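Local coordinates for putative polyketide cyclase (Pseudomonas putida KT2440, PDB 3F7X), which is of unknown function but probably binds a small molecule in the pocket of its cone-shaped SnoaL-like fold, at residues 31-36 with 78-83; 50-55 with 134-139; 92-97 with 127-132; 97-102 with 118-123. All blocks are in the same frame, centred on the assembly; numbering follows the deposited sequence.

All four contacts reach the same mixed sheet of this SnoaL-like chain. Contact 1 differs in kind: helix 22-35 meets strand 76-87, outermost on one side of this chain's sheet, at the surface, through an asparagine amide and a phenylalanine ring. Contacts 2, 3 and 4 are strand pairings. Contact 2 is parallel, partly buried and rich in polar side chains. Contacts 3 and 4 are antiparallel and use the same two strands, 93-104 and 118-130; their centres lie about 21 Å apart, and they share Glu97. Contact 3 is buried and mostly apolar on one face. Contact 4 is partly buried and carries aromatic rings. Contacts 2, 3 and 4 also touch the second subunit.

Contact 1 of 4, residues 31-36 with 78-83; sequences AAFNAG and ERLADI. With EDO (1,2-ethanediol), chain E.
Glu78 meets the ring of Phe33 with its carboxylate. Glu78 OE1 lies at the ring edge, near its plane, 3.6 Å from Phe33 CZ, and the two planes are 48° apart. The other oxygen, OE2, is hydrogen-bonded to Tyr119. An ethanediol, probably from the crystallisation liquor, lies over one face of the Phe33 ring. It takes a hydrogen bond from Glu78 N and gives one to Phe33 O. A water joins Glu78 O to Asn34 O.

Arg79 brings its CA to 3.5 Å from Asn34 OD1. Here the last turn of helix 22-35 packs on strand 76-87, an outermost strand of this chain's SnoaL-like sheet, and Gly36 ends the helix in a Schellman motif. Leu80 is held by its backbone at both polar atoms. Its N gives a nearly straight bond of 2.8 Å to Asn34 OD1, and its O takes Asn34 ND2 at 3.1 Å on a lone pair. One side-chain amide thus fills the donor and acceptor of one strand residue. The Leu80 side chain crosses Phe33 at about a right angle, with CG 3.8 Å from Phe33 CE1. Phe33 CG stands anti to the backbone N (chi1 -180°), which sends the ring to Leu80.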
loop_
_atom_site.group_PDB
_atom_site.type_symbol
_atom_site.label_atom_id
_atom_site.label_comp_id
_atom_site.label_asym_id
_atom_site.label_seq_id
_atom_site.Cartn_x
_atom_site.Cartn_y
_atom_site.Cartn_z
ATOM N N ALA A 31 -16.377 7.840 3.311
ATOM C CA ALA A 31 -17.621 8.480 3.013
ATOM C C ALA A 31 -17.409 9.998 2.973
ATOM O O ALA A 31 -17.943 10.685 2.097
ATOM C CB ALA A 31 -18.689 8.073 4.056
ATOM N N ALA A 32 -16.688 10.545 3.950
ATOM C CA ALA A 32 -16.419 11.966 4.039
ATOM C C ALA A 32 -15.548 12.427 2.902
ATOM O O ALA A 32 -15.809 13.473 2.308
ATOM C CB ALA A 32 -15.833 12.335 5.391
ATOM N N PHE A 33 -14.548 11.623 2.571
ATOM C CA PHE A 33 -13.683 11.918 1.433
ATOM C C PHE A 33 -14.518 12.010 0.143
ATOM O O PHE A 33 -14.436 12.973 -0.598
ATOM C CB PHE A 33 -12.611 10.824 1.322
ATOM C CG PHE A 33 -11.643 10.993 0.192
ATOM C CD1 PHE A 33 -11.947 10.574 -1.084
ATOM C CD2 PHE A 33 -10.376 11.502 0.417
ATOM C CE1 PHE A 33 -11.056 10.715 -2.125
ATOM C CE2 PHE A 33 -9.472 11.652 -0.643
ATOM C CZ PHE A 33 -9.831 11.234 -1.905
ATOM N N ASN A 34 -15.308 10.993 -0.099
ATOM C CA ASN A 34 -16.098 10.932 -1.323
ATOM C C ASN A 34 -17.115 12.079 -1.412
ATOM O O ASN A 34 -17.382 12.603 -2.504
ATOM C CB ASN A 34 -16.826 9.595 -1.448
ATOM C CG ASN A 34 -15.958 8.535 -2.121
ATOM O OD1 ASN A 34 -14.933 8.857 -2.726
ATOM N ND2 ASN A 34 -16.393 7.307 -2.048
ATOM N N ALA A 35 -17.706 12.471 -0.281
ATOM C CA ALA A 35 -18.693 13.547 -0.236
ATOM C C ALA A 35 -18.061 14.934 -0.168
ATOM O O ALA A 35 -18.797 15.937 -0.229
ATOM C CB ALA A 35 -19.605 13.356 0.953
ATOM N N GLY A 36 -16.744 15.042 -0.064
ATOM C CA GLY A 36 -16.078 16.295 0.109
ATOM C C GLY A 36 -16.422 17.008 1.406
ATOM O O GLY A 36 -16.371 18.243 1.479
ATOM N N GLU A 78 -11.741 13.524 -6.691
ATOM C CA GLU A 78 -11.655 12.062 -6.714
ATOM C C GLU A 78 -12.874 11.435 -6.087
ATOM O O GLU A 78 -13.465 11.969 -5.158
ATOM C CB GLU A 78 -10.416 11.580 -5.979
ATOM C CG GLU A 78 -9.133 11.970 -6.686
ATOM C CD GLU A 78 -7.871 11.454 -6.055
ATOM O OE1 GLU A 78 -7.918 10.899 -4.918
ATOM O OE2 GLU A 78 -6.814 11.570 -6.719
ATOM N N ARG A 79 -13.229 10.271 -6.637
ATOM C CA ARG A 79 -14.235 9.384 -6.106
ATOM C C ARG A 79 -13.601 8.014 -5.982
ATOM O O ARG A 79 -12.996 7.514 -6.937
ATOM C CB ARG A 79 -15.439 9.290 -7.071
ATOM C CG ARG A 79 -16.426 8.248 -6.718
ATOM C CD ARG A 79 -17.578 8.266 -7.682
ATOM N NE ARG A 79 -17.211 8.030 -9.084
ATOM C CZ ARG A 79 -17.057 6.824 -9.647
ATOM N NH1 ARG A 79 -17.274 5.714 -8.953
ATOM N NH2 ARG A 79 -16.714 6.771 -10.916
ATOM N N LEU A 80 -13.775 7.388 -4.816
ATOM C CA LEU A 80 -13.207 6.076 -4.587
ATOM C C LEU A 80 -14.287 5.032 -4.720
ATOM O O LEU A 80 -15.354 5.193 -4.104
ATOM C CB LEU A 80 -12.621 5.985 -3.225
ATOM C CG LEU A 80 -11.681 7.069 -2.865
ATOM C CD1 LEU A 80 -11.085 6.804 -1.457
ATOM C CD2 LEU A 80 -10.563 7.333 -3.890
ATOM N N ALA A 81 -14.036 4.009 -5.501
ATOM C CA ALA A 81 -14.965 2.942 -5.794
ATOM C C ALA A 81 -14.412 1.625 -5.306
ATOM O O ALA A 81 -13.209 1.495 -5.050
ATOM C CB ALA A 81 -15.229 2.886 -7.305
ATOM N N ASP A 82 -15.292 0.658 -5.164
ATOM C CA ASP A 82 -14.840 -0.702 -4.886
ATOM C C ASP A 82 -14.061 -0.756 -3.561
ATOM O O ASP A 82 -13.071 -1.464 -3.479
ATOM C CB ASP A 82 -13.947 -1.222 -6.036
ATOM C CG ASP A 82 -14.490 -0.915 -7.422
ATOM O OD1 ASP A 82 -15.675 -1.209 -7.700
ATOM O OD2 ASP A 82 -13.691 -0.436 -8.254
ATOM N N ILE A 83 -14.489 -0.010 -2.537
ATOM C CA ILE A 83 -13.740 0.091 -1.307
ATOM C C ILE A 83 -13.914 -1.174 -0.485
ATOM O O ILE A 83 -15.037 -1.562 -0.145
ATOM C CB ILE A 83 -14.133 1.317 -0.467
ATOM C CG1 ILE A 83 -14.115 2.620 -1.308
ATOM C CG2 ILE A 83 -13.207 1.419 0.737
ATOM C CD1 ILE A 83 -14.770 3.797 -0.613
HETATM C C1 EDO E . -11.702 14.012 -3.021
HETATM O O1 EDO E . -11.859 14.970 -4.101
HETATM C C2 EDO E . -11.624 14.593 -1.615
HETATM O O2 EDO E . -12.931 14.999 -1.160
HETATM O O HOH W 1 -16.317 11.860 -4.873
#

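Contact 2 of 4, residues 50-55 with 134-139; sequences IHDINQ and IARVTN. With EDO (1,2-ethanediol), chain D; EDO (1,2-ethanediol), chain F.
This is a parallel strand pair in the curved sheet of the SnoaL-like fold, joining strand 49-52 to strand 133-141. Ile50 N bonds to Ala135 O, and Val137 N to Ile50 O. Asp52 N then bonds to Val137 O, and Asn139 N to Asp52 O. The second strand carries a classic beta bulge, where Ala135 and Arg136 both face Tyr128.

Ile50, Arg136, Asp52 and Thr138 share one face. Ile50 CG2 lies 4.1 Å from Arg136 CG. Thr138 OG1 donates to Asp52 OD2 over 2.9 Å, on the anti side and 23° out of the carboxylate plane. The same hydroxyl oxygen accepts Arg136 NH1 at 2.9 Å, in the guanidinium plane. Asp52 OD1 forms a salt bridge with Arg58, and Arg136 NH1 forms one with Glu97 of the second subunit.

His51 and Val137 point to the other face. Phe65 stacks on the His51 ring. The imidazole stands anti to its own main-chain nitrogen (chi1 -172°), which carries NE2 to the amide of Asn139. An ethanediol lies within hydrogen-bonding distance of both side chains. Ring and amide planes are 72° apart, and Asn139 ND2 comes to 2.7 Å from His51 NE2.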
loop_
_atom_site.group_PDB
_atom_site.type_symbol
_atom_site.label_atom_id
_atom_site.label_comp_id
_atom_site.label_asym_id
_atom_site.label_seq_id
_atom_site.Cartn_x
_atom_site.Cartn_y
_atom_site.Cartn_z
ATOM N N ILE A 50 -0.230 11.022 12.017
ATOM C CA ILE A 50 0.899 10.828 11.138
ATOM C C ILE A 50 0.361 10.553 9.757
ATOM O O ILE A 50 -0.463 9.640 9.577
ATOM C CB ILE A 50 1.780 9.647 11.623
ATOM C CG1 ILE A 50 2.385 9.970 12.972
ATOM C CG2 ILE A 50 2.807 9.280 10.548
ATOM C CD1 ILE A 50 3.039 8.768 13.617
ATOM N N HIS A 51 0.836 11.311 8.787
ATOM C CA HIS A 51 0.373 11.149 7.399
ATOM C C HIS A 51 1.537 10.841 6.485
ATOM O O HIS A 51 2.394 11.712 6.235
ATOM C CB HIS A 51 -0.312 12.433 6.924
ATOM C CG HIS A 51 -0.991 12.318 5.603
ATOM N ND1 HIS A 51 -1.439 13.411 4.915
ATOM C CD2 HIS A 51 -1.333 11.237 4.863
ATOM C CE1 HIS A 51 -2.055 13.014 3.817
ATOM N NE2 HIS A 51 -2.021 11.694 3.777
ATOM N N ASP A 52 1.625 9.586 6.053
ATOM C CA ASP A 52 2.671 9.150 5.150
ATOM C C ASP A 52 2.188 9.266 3.726
ATOM O O ASP A 52 1.468 8.401 3.237
ATOM C CB ASP A 52 3.074 7.744 5.444
ATOM C CG ASP A 52 3.777 7.614 6.711
ATOM O OD1 ASP A 52 4.478 8.571 7.172
ATOM O OD2 ASP A 52 3.608 6.521 7.273
ATOM N N ILE A 53 2.628 10.332 3.077
ATOM C CA ILE A 53 2.308 10.718 1.699
ATOM C C ILE A 53 2.947 9.714 0.750
ATOM O O ILE A 53 4.116 9.388 0.956
ATOM C CB ILE A 53 2.947 12.153 1.374
ATOM C CG1 ILE A 53 2.372 13.256 2.277
ATOM C CG2 ILE A 53 2.779 12.503 -0.143
ATOM C CD1 ILE A 53 1.004 12.967 2.791
ATOM N N ASN A 54 2.220 9.244 -0.247
ATOM C CA ASN A 54 2.775 8.236 -1.150
ATOM C C ASN A 54 4.020 8.752 -1.877
ATOM O O ASN A 54 3.978 9.787 -2.533
ATOM C CB ASN A 54 1.725 7.844 -2.173
ATOM C CG ASN A 54 2.182 6.727 -3.076
ATOM O OD1 ASN A 54 2.717 5.724 -2.603
ATOM N ND2 ASN A 54 1.996 6.899 -4.384
ATOM N N GLN A 55 5.117 8.048 -1.725
ATOM C CA GLN A 55 6.401 8.378 -2.313
ATOM C C GLN A 55 6.948 9.695 -1.845
ATOM O O GLN A 55 7.874 10.222 -2.447
ATOM C CB GLN A 55 6.394 8.305 -3.843
ATOM C CG GLN A 55 5.730 7.042 -4.377
ATOM C CD GLN A 55 6.321 5.768 -3.810
ATOM O OE1 GLN A 55 7.527 5.556 -3.896
ATOM N NE2 GLN A 55 5.487 4.917 -3.205
ATOM N N ILE A 134 -8.207 8.068 14.070
ATOM C CA ILE A 134 -7.178 7.659 13.123
ATOM C C ILE A 134 -5.901 8.431 13.494
ATOM O O ILE A 134 -5.854 9.662 13.380
ATOM C CB ILE A 134 -7.615 7.924 11.683
ATOM C CG1 ILE A 134 -8.775 6.976 11.300
ATOM C CG2 ILE A 134 -6.413 7.791 10.711
ATOM C CD1 ILE A 134 -9.515 7.384 10.030
ATOM N N ALA A 135 -4.866 7.697 13.925
ATOM C CA ALA A 135 -3.589 8.246 14.371
ATOM C C ALA A 135 -2.488 8.154 13.318
ATOM O O ALA A 135 -1.453 8.807 13.452
ATOM C CB ALA A 135 -3.128 7.579 15.683
ATOM N N ARG A 136 -2.686 7.326 12.289
ATOM C CA ARG A 136 -1.793 7.266 11.150
ATOM C C ARG A 136 -2.591 6.872 9.916
ATOM O O ARG A 136 -3.416 5.946 9.978
ATOM C CB ARG A 136 -0.645 6.275 11.351
ATOM C CG ARG A 136 0.228 6.092 10.092
ATOM C CD ARG A 136 1.403 5.207 10.342
ATOM N NE ARG A 136 1.112 3.870 10.831
ATOM C CZ ARG A 136 0.823 2.817 10.087
ATOM N NH1 ARG A 136 0.636 2.931 8.780
ATOM N NH2 ARG A 136 0.679 1.650 10.657
ATOM N N VAL A 137 -2.307 7.580 8.828
ATOM C CA VAL A 137 -2.773 7.229 7.488
ATOM C C VAL A 137 -1.518 7.102 6.610
ATOM O O VAL A 137 -0.765 8.072 6.446
ATOM C CB VAL A 137 -3.680 8.320 6.853
ATOM C CG1 VAL A 137 -4.085 7.877 5.443
ATOM C CG2 VAL A 137 -4.936 8.574 7.693
ATOM N N THR A 138 -1.334 5.926 6.005
ATOM C CA THR A 138 -0.248 5.690 5.061
ATOM C C THR A 138 -0.886 5.382 3.717
ATOM O O THR A 138 -1.544 4.374 3.571
ATOM C CB THR A 138 0.627 4.526 5.569
ATOM O OG1 THR A 138 1.218 4.917 6.818
ATOM C CG2 THR A 138 1.704 4.145 4.538
ATOM N N ASN A 139 -0.651 6.263 2.765
ATOM C CA ASN A 139 -1.235 6.186 1.415
ATOM C C ASN A 139 -0.316 5.522 0.399
ATOM O O ASN A 139 0.889 5.796 0.393
ATOM C CB ASN A 139 -1.469 7.583 0.868
ATOM C CG ASN A 139 -2.345 8.401 1.701
ATOM O OD1 ASN A 139 -3.583 8.198 1.739
ATOM N ND2 ASN A 139 -1.752 9.375 2.374
HETATM C C1 EDO D . -6.471 10.341 1.664
HETATM O O1 EDO D . -6.232 9.286 2.555
HETATM C C2 EDO D . -5.601 11.579 1.993
HETATM O O2 EDO D . -4.164 11.289 1.916
HETATM C C1 EDO F . 1.328 1.438 14.174
HETATM O O1 EDO F . 2.079 1.076 13.053
HETATM C C2 EDO F . 1.897 2.775 14.603
HETATM O O2 EDO F . 1.535 3.818 13.679
HETATM O O HOH W 2 3.168 5.988 2.063
#

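Contact 3 of 4, residues 92-97 with 127-132; sequences SRAAAE and FYIHCG. With EDO (1,2-ethanediol), chain H.
Backbone hydrogen bonds join Ser92 and Ala94 to the strand at 127-130. Ala94 and Phe127 form an antiparallel hydrogen-bonded pair: Phe127 N reaches Ala94 O at 2.8 Å, and Ala94 N returns to Phe127 O. Ile129 N bonds to Ser92 O at 2.9 Å, from above the carbonyl plane. Arg93 and Tyr128 are the non-hydrogen-bonded pair between them.

Apolar contacts lie on the face of Ala94 and Phe127. Ala94 CB touches both Phe127 CB and Ile129 CD1, 4.2 Å from each. The Phe127 ring turns its edge to Ala96 CB and to Ala94 O.

The Arg93 and Tyr128 side chains share the other face. The Arg93 chain bends at chi2 (-70°) and chi3 (-75°). This brings Arg93 CD to the edge of the Tyr128 ring, 3.9 Å from Tyr128 CD1. Guanidinium and ring planes are 83° apart. Main-chain Ser92 O meets the ring, 3.3 Å from Tyr128 CD1. A water accepts from Arg93 NE and donates to main-chain Phe127 O. Arg93 NH2 goes on to a salt bridge with Glu97 of the second subunit. With an alanine replacing Tyr128, Arg93 CD would lose the ring edge and a gap would probably open there, though the guanidinium would stay tied.

The pair lies mid-sheet in the SnoaL-like fold. Helix 22-35 covers Phe127 through Val26, Tyr29 and Tyr30. Strand 133-141 continues the sheet beyond Tyr128, and strand 76-87 flanks Ala95.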
loop_
_atom_site.group_PDB
_atom_site.type_symbol
_atom_site.label_atom_id
_atom_site.label_comp_id
_atom_site.label_asym_id
_atom_site.label_seq_id
_atom_site.Cartn_x
_atom_site.Cartn_y
_atom_site.Cartn_z
ATOM N N SER A 92 -7.145 -1.713 16.303
ATOM C CA SER A 92 -6.036 -0.786 16.287
ATOM C C SER A 92 -5.413 -0.606 14.925
ATOM O O SER A 92 -4.645 0.318 14.736
ATOM C CB SER A 92 -4.958 -1.226 17.298
ATOM O OG SER A 92 -4.466 -2.530 17.042
ATOM N N ARG A 93 -5.662 -1.546 14.013
ATOM C CA ARG A 93 -5.062 -1.488 12.679
ATOM C C ARG A 93 -6.158 -1.744 11.647
ATOM O O ARG A 93 -7.064 -2.556 11.868
ATOM C CB ARG A 93 -3.914 -2.495 12.569
ATOM C CG ARG A 93 -2.774 -2.264 13.557
ATOM C CD ARG A 93 -1.929 -1.045 13.304
ATOM N NE ARG A 93 -1.033 -1.258 12.170
ATOM C CZ ARG A 93 0.156 -1.828 12.268
ATOM N NH1 ARG A 93 0.649 -2.190 13.442
ATOM N NH2 ARG A 93 0.892 -2.042 11.195
ATOM N N ALA A 94 -6.052 -1.083 10.495
ATOM C CA ALA A 94 -6.992 -1.260 9.425
ATOM C C ALA A 94 -6.273 -1.035 8.106
ATOM O O ALA A 94 -5.186 -0.429 8.053
ATOM C CB ALA A 94 -8.242 -0.331 9.577
ATOM N N ALA A 95 -6.928 -1.463 7.037
ATOM C CA ALA A 95 -6.418 -1.304 5.688
ATOM C C ALA A 95 -7.599 -1.150 4.762
ATOM O O ALA A 95 -8.667 -1.707 5.011
ATOM C CB ALA A 95 -5.567 -2.526 5.279
ATOM N N ALA A 96 -7.403 -0.426 3.669
ATOM C CA ALA A 96 -8.434 -0.277 2.663
ATOM C C ALA A 96 -7.784 -0.351 1.289
ATOM O O ALA A 96 -6.733 0.236 1.070
ATOM C CB ALA A 96 -9.231 1.050 2.825
ATOM N N GLU A 97 -8.485 -1.033 0.372
ATOM C CA GLU A 97 -8.104 -1.046 -1.032
ATOM C C GLU A 97 -9.292 -0.567 -1.857
ATOM O O GLU A 97 -10.439 -0.828 -1.506
ATOM C CB GLU A 97 -7.669 -2.453 -1.481
ATOM C CG GLU A 97 -6.823 -2.392 -2.713
ATOM C CD GLU A 97 -6.233 -3.703 -3.192
ATOM O OE1 GLU A 97 -6.838 -4.760 -2.907
ATOM O OE2 GLU A 97 -5.233 -3.630 -3.948
ATOM N N PHE A 127 -3.887 2.087 8.192
ATOM C CA PHE A 127 -4.280 2.937 9.306
ATOM C C PHE A 127 -3.812 2.359 10.625
ATOM O O PHE A 127 -3.840 1.130 10.834
ATOM C CB PHE A 127 -5.799 3.040 9.375
ATOM C CG PHE A 127 -6.435 3.622 8.157
ATOM C CD1 PHE A 127 -6.763 2.817 7.099
ATOM C CD2 PHE A 127 -6.684 4.965 8.058
ATOM C CE1 PHE A 127 -7.335 3.350 5.949
ATOM C CE2 PHE A 127 -7.268 5.507 6.909
ATOM C CZ PHE A 127 -7.602 4.692 5.868
ATOM N N TYR A 128 -3.444 3.246 11.554
ATOM C CA TYR A 128 -3.325 2.939 12.974
ATOM C C TYR A 128 -4.389 3.780 13.666
ATOM O O TYR A 128 -4.524 4.973 13.373
ATOM C CB TYR A 128 -1.935 3.297 13.495
ATOM C CG TYR A 128 -1.774 3.221 14.982
ATOM C CD1 TYR A 128 -2.054 2.056 15.682
ATOM C CD2 TYR A 128 -1.365 4.321 15.698
ATOM C CE1 TYR A 128 -1.898 1.993 17.057
ATOM C CE2 TYR A 128 -1.213 4.256 17.093
ATOM C CZ TYR A 128 -1.490 3.099 17.739
ATOM O OH TYR A 128 -1.340 3.030 19.105
ATOM N N ILE A 129 -5.128 3.146 14.562
ATOM C CA ILE A 129 -6.255 3.726 15.270
ATOM C C ILE A 129 -5.998 3.616 16.763
ATOM O O ILE A 129 -5.609 2.564 17.254
ATOM C CB ILE A 129 -7.560 3.009 14.883
ATOM C CG1 ILE A 129 -7.837 3.286 13.402
ATOM C CG2 ILE A 129 -8.759 3.436 15.766
ATOM C CD1 ILE A 129 -8.801 2.306 12.790
ATOM N N HIS A 130 -6.204 4.722 17.460
ATOM C CA HIS A 130 -5.924 4.791 18.888
ATOM C C HIS A 130 -6.890 5.746 19.521
ATOM O O HIS A 130 -7.152 6.804 18.980
ATOM C CB HIS A 130 -4.469 5.205 19.127
ATOM C CG HIS A 130 -3.983 5.004 20.541
ATOM N ND1 HIS A 130 -3.794 3.760 21.098
ATOM C CD2 HIS A 130 -3.581 5.895 21.482
ATOM C CE1 HIS A 130 -3.321 3.892 22.326
ATOM N NE2 HIS A 130 -3.204 5.177 22.589
ATOM N N CYS A 131 -7.475 5.358 20.644
ATOM C CA CYS A 131 -8.487 6.190 21.347
ATOM C C CYS A 131 -9.597 6.620 20.453
ATOM O O CYS A 131 -10.112 7.732 20.543
ATOM C CB CYS A 131 -7.911 7.450 21.950
ATOM S SG CYS A 131 -6.910 6.993 23.198
ATOM N N GLY A 132 -10.014 5.725 19.569
ATOM C CA GLY A 132 -11.134 5.964 18.687
ATOM C C GLY A 132 -10.912 6.971 17.563
ATOM O O GLY A 132 -11.852 7.367 16.917
HETATM C C1 EDO H . -8.143 1.621 19.507
HETATM O O1 EDO H . -9.008 2.728 19.859
HETATM C C2 EDO H . -8.898 0.305 19.616
HETATM O O2 EDO H . -7.995 -0.782 19.421
HETATM O O HOH W 3 -2.269 -1.107 9.575
#

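Contact 4 of 4, residues 97-102 with 118-123; sequences EFTVHG and TYVLPA. With EDO (1,2-ethanediol), chain I.
Strands 93-104 and 118-130 run antiparallel here, side by side in the SnoaL-like sheet. Three hydrogen-bonded pairs carry the contact: Phe98 with Ala123, Val100 with Leu121, and Gly102 with Tyr119. Each has two backbone bonds, such as Val100 N to Leu121 O at 2.8 Å. Thr99 with Pro122 and His101 with Val120 are the non-hydrogen-bonded pairs between them.

On the face of Phe98, Val100 and Tyr119 the side chains form an apolar row. Phe98 CE1 lies 3.6 Å from Ala123 CB, which also meets Val100 CG2 at 3.7 Å. Val100 CG1 in turn reaches Tyr119 CE2 at 3.9 Å. An unidentified ligand lies close to Ala123, so this face may line the pocket of the fold. Trp146 of helix 143-150 meets the Tyr119 ring edge-to-face. A leucine in place of Tyr119 would probably leave Glu78 OE2 without its hydroxyl partner and Gly102 without its flat cover.

On the other face, Thr99 CG2 touches Val120 CG1 at 3.6 Å. Val120 CG1 also lies over the His101 ring as a CH-pi contact. At the end of the pairing, Glu97 CG lies 3.5 Å from Ala123 O.

With chi1 at 52°, the Tyr119 ring folds back over the neighbouring strand. A side chain on Gly102 would run into this ring, so there is room only for hydrogen. Gly102 CA sits over the ring face, toward its rim, 3.7 Å from the centroid of the Tyr119 ring.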
loop_
_atom_site.group_PDB
_atom_site.type_symbol
_atom_site.label_atom_id
_atom_site.label_comp_id
_atom_site.label_asym_id
_atom_site.label_seq_id
_atom_site.Cartn_x
_atom_site.Cartn_y
_atom_site.Cartn_z
ATOM N N GLU A 97 -8.485 -1.033 0.372
ATOM C CA GLU A 97 -8.104 -1.046 -1.032
ATOM C C GLU A 97 -9.292 -0.567 -1.857
ATOM O O GLU A 97 -10.439 -0.828 -1.506
ATOM C CB GLU A 97 -7.669 -2.453 -1.481
ATOM C CG GLU A 97 -6.823 -2.392 -2.713
ATOM C CD GLU A 97 -6.233 -3.703 -3.192
ATOM O OE1 GLU A 97 -6.838 -4.760 -2.907
ATOM O OE2 GLU A 97 -5.233 -3.630 -3.948
ATOM N N PHE A 98 -9.031 0.150 -2.930
ATOM C CA PHE A 98 -10.065 0.803 -3.698
ATOM C C PHE A 98 -9.531 1.235 -5.051
ATOM O O PHE A 98 -8.327 1.178 -5.333
ATOM C CB PHE A 98 -10.631 1.999 -2.908
ATOM C CG PHE A 98 -9.587 2.891 -2.313
ATOM C CD1 PHE A 98 -9.016 3.903 -3.037
ATOM C CD2 PHE A 98 -9.162 2.677 -1.029
ATOM C CE1 PHE A 98 -8.042 4.694 -2.486
ATOM C CE2 PHE A 98 -8.168 3.459 -0.484
ATOM C CZ PHE A 98 -7.605 4.461 -1.202
ATOM N N THR A 99 -10.453 1.702 -5.879
ATOM C CA THR A 99 -10.132 2.252 -7.196
ATOM C C THR A 99 -10.408 3.745 -7.165
ATOM O O THR A 99 -11.521 4.185 -6.860
ATOM C CB THR A 99 -10.959 1.613 -8.312
ATOM O OG1 THR A 99 -10.743 0.213 -8.280
ATOM C CG2 THR A 99 -10.528 2.174 -9.669
ATOM N N VAL A 100 -9.387 4.527 -7.468
ATOM C CA VAL A 100 -9.498 5.975 -7.577
ATOM C C VAL A 100 -9.979 6.366 -8.969
ATOM O O VAL A 100 -9.364 6.008 -9.952
ATOM C CB VAL A 100 -8.156 6.663 -7.299
ATOM C CG1 VAL A 100 -8.307 8.175 -7.419
ATOM C CG2 VAL A 100 -7.597 6.266 -5.928
ATOM N N HIS A 101 -11.090 7.093 -9.011
ATOM C CA HIS A 101 -11.588 7.749 -10.213
ATOM C C HIS A 101 -11.400 9.242 -10.013
ATOM O O HIS A 101 -12.024 9.825 -9.149
ATOM C CB HIS A 101 -13.072 7.463 -10.439
ATOM C CG HIS A 101 -13.354 6.033 -10.714
ATOM N ND1 HIS A 101 -13.493 5.539 -11.990
ATOM C CD2 HIS A 101 -13.429 4.972 -9.882
ATOM C CE1 HIS A 101 -13.688 4.230 -11.924
ATOM N NE2 HIS A 101 -13.659 3.865 -10.657
ATOM N N GLY A 102 -10.541 9.864 -10.797
ATOM C CA GLY A 102 -10.189 11.259 -10.543
ATOM C C GLY A 102 -10.198 12.120 -11.774
ATOM O O GLY A 102 -10.173 11.641 -12.919
ATOM N N THR A 118 -8.804 12.832 -16.939
ATOM C CA THR A 118 -9.299 11.834 -16.011
ATOM C C THR A 118 -8.242 10.766 -15.768
ATOM O O THR A 118 -7.378 10.519 -16.614
ATOM C CB THR A 118 -10.590 11.226 -16.512
ATOM O OG1 THR A 118 -10.335 10.627 -17.761
ATOM C CG2 THR A 118 -11.667 12.287 -16.670
ATOM N N TYR A 119 -8.334 10.095 -14.635
ATOM C CA TYR A 119 -7.472 8.985 -14.352
ATOM C C TYR A 119 -8.226 7.970 -13.528
ATOM O O TYR A 119 -9.135 8.316 -12.780
ATOM C CB TYR A 119 -6.207 9.470 -13.624
ATOM C CG TYR A 119 -6.412 10.341 -12.392
ATOM C CD1 TYR A 119 -6.522 11.715 -12.510
ATOM C CD2 TYR A 119 -6.503 9.802 -11.121
ATOM C CE1 TYR A 119 -6.679 12.522 -11.365
ATOM C CE2 TYR A 119 -6.653 10.594 -10.005
ATOM C CZ TYR A 119 -6.742 11.966 -10.136
ATOM O OH TYR A 119 -6.911 12.762 -9.033
ATOM N N VAL A 120 -7.801 6.721 -13.629
ATOM C CA VAL A 120 -8.413 5.622 -12.899
ATOM C C VAL A 120 -7.271 4.720 -12.493
ATOM O O VAL A 120 -6.527 4.235 -13.371
ATOM C CB VAL A 120 -9.460 4.837 -13.726
ATOM C CG1 VAL A 120 -10.052 3.705 -12.879
ATOM C CG2 VAL A 120 -10.561 5.749 -14.303
ATOM N N LEU A 121 -7.112 4.470 -11.203
ATOM C CA LEU A 121 -6.055 3.528 -10.778
ATOM C C LEU A 121 -6.320 2.986 -9.404
ATOM O O LEU A 121 -6.991 3.625 -8.585
ATOM C CB LEU A 121 -4.621 4.086 -10.840
ATOM C CG LEU A 121 -4.268 5.160 -9.793
ATOM C CD1 LEU A 121 -2.763 5.327 -9.878
ATOM C CD2 LEU A 121 -5.028 6.386 -10.042
ATOM N N PRO A 122 -5.831 1.761 -9.151
ATOM C CA PRO A 122 -5.965 1.222 -7.831
ATOM C C PRO A 122 -5.123 1.998 -6.833
ATOM O O PRO A 122 -4.095 2.587 -7.190
ATOM C CB PRO A 122 -5.420 -0.211 -7.969
ATOM C CG PRO A 122 -4.894 -0.331 -9.232
ATOM C CD PRO A 122 -5.202 0.799 -10.069
ATOM N N ALA A 123 -5.520 1.947 -5.570
ATOM C CA ALA A 123 -4.765 2.549 -4.500
ATOM C C ALA A 123 -5.142 1.821 -3.225
ATOM O O ALA A 123 -6.012 0.949 -3.197
ATOM C CB ALA A 123 -5.057 4.065 -4.393
HETATM C C1 EDO I . -8.372 -3.494 -6.441
HETATM O O1 EDO I . -9.544 -4.166 -6.943
HETATM C C2 EDO I . -8.522 -1.998 -6.643
HETATM O O2 EDO I . -9.884 -1.645 -6.343
HETATM O O HOH W 4 -4.201 -1.149 -4.411
#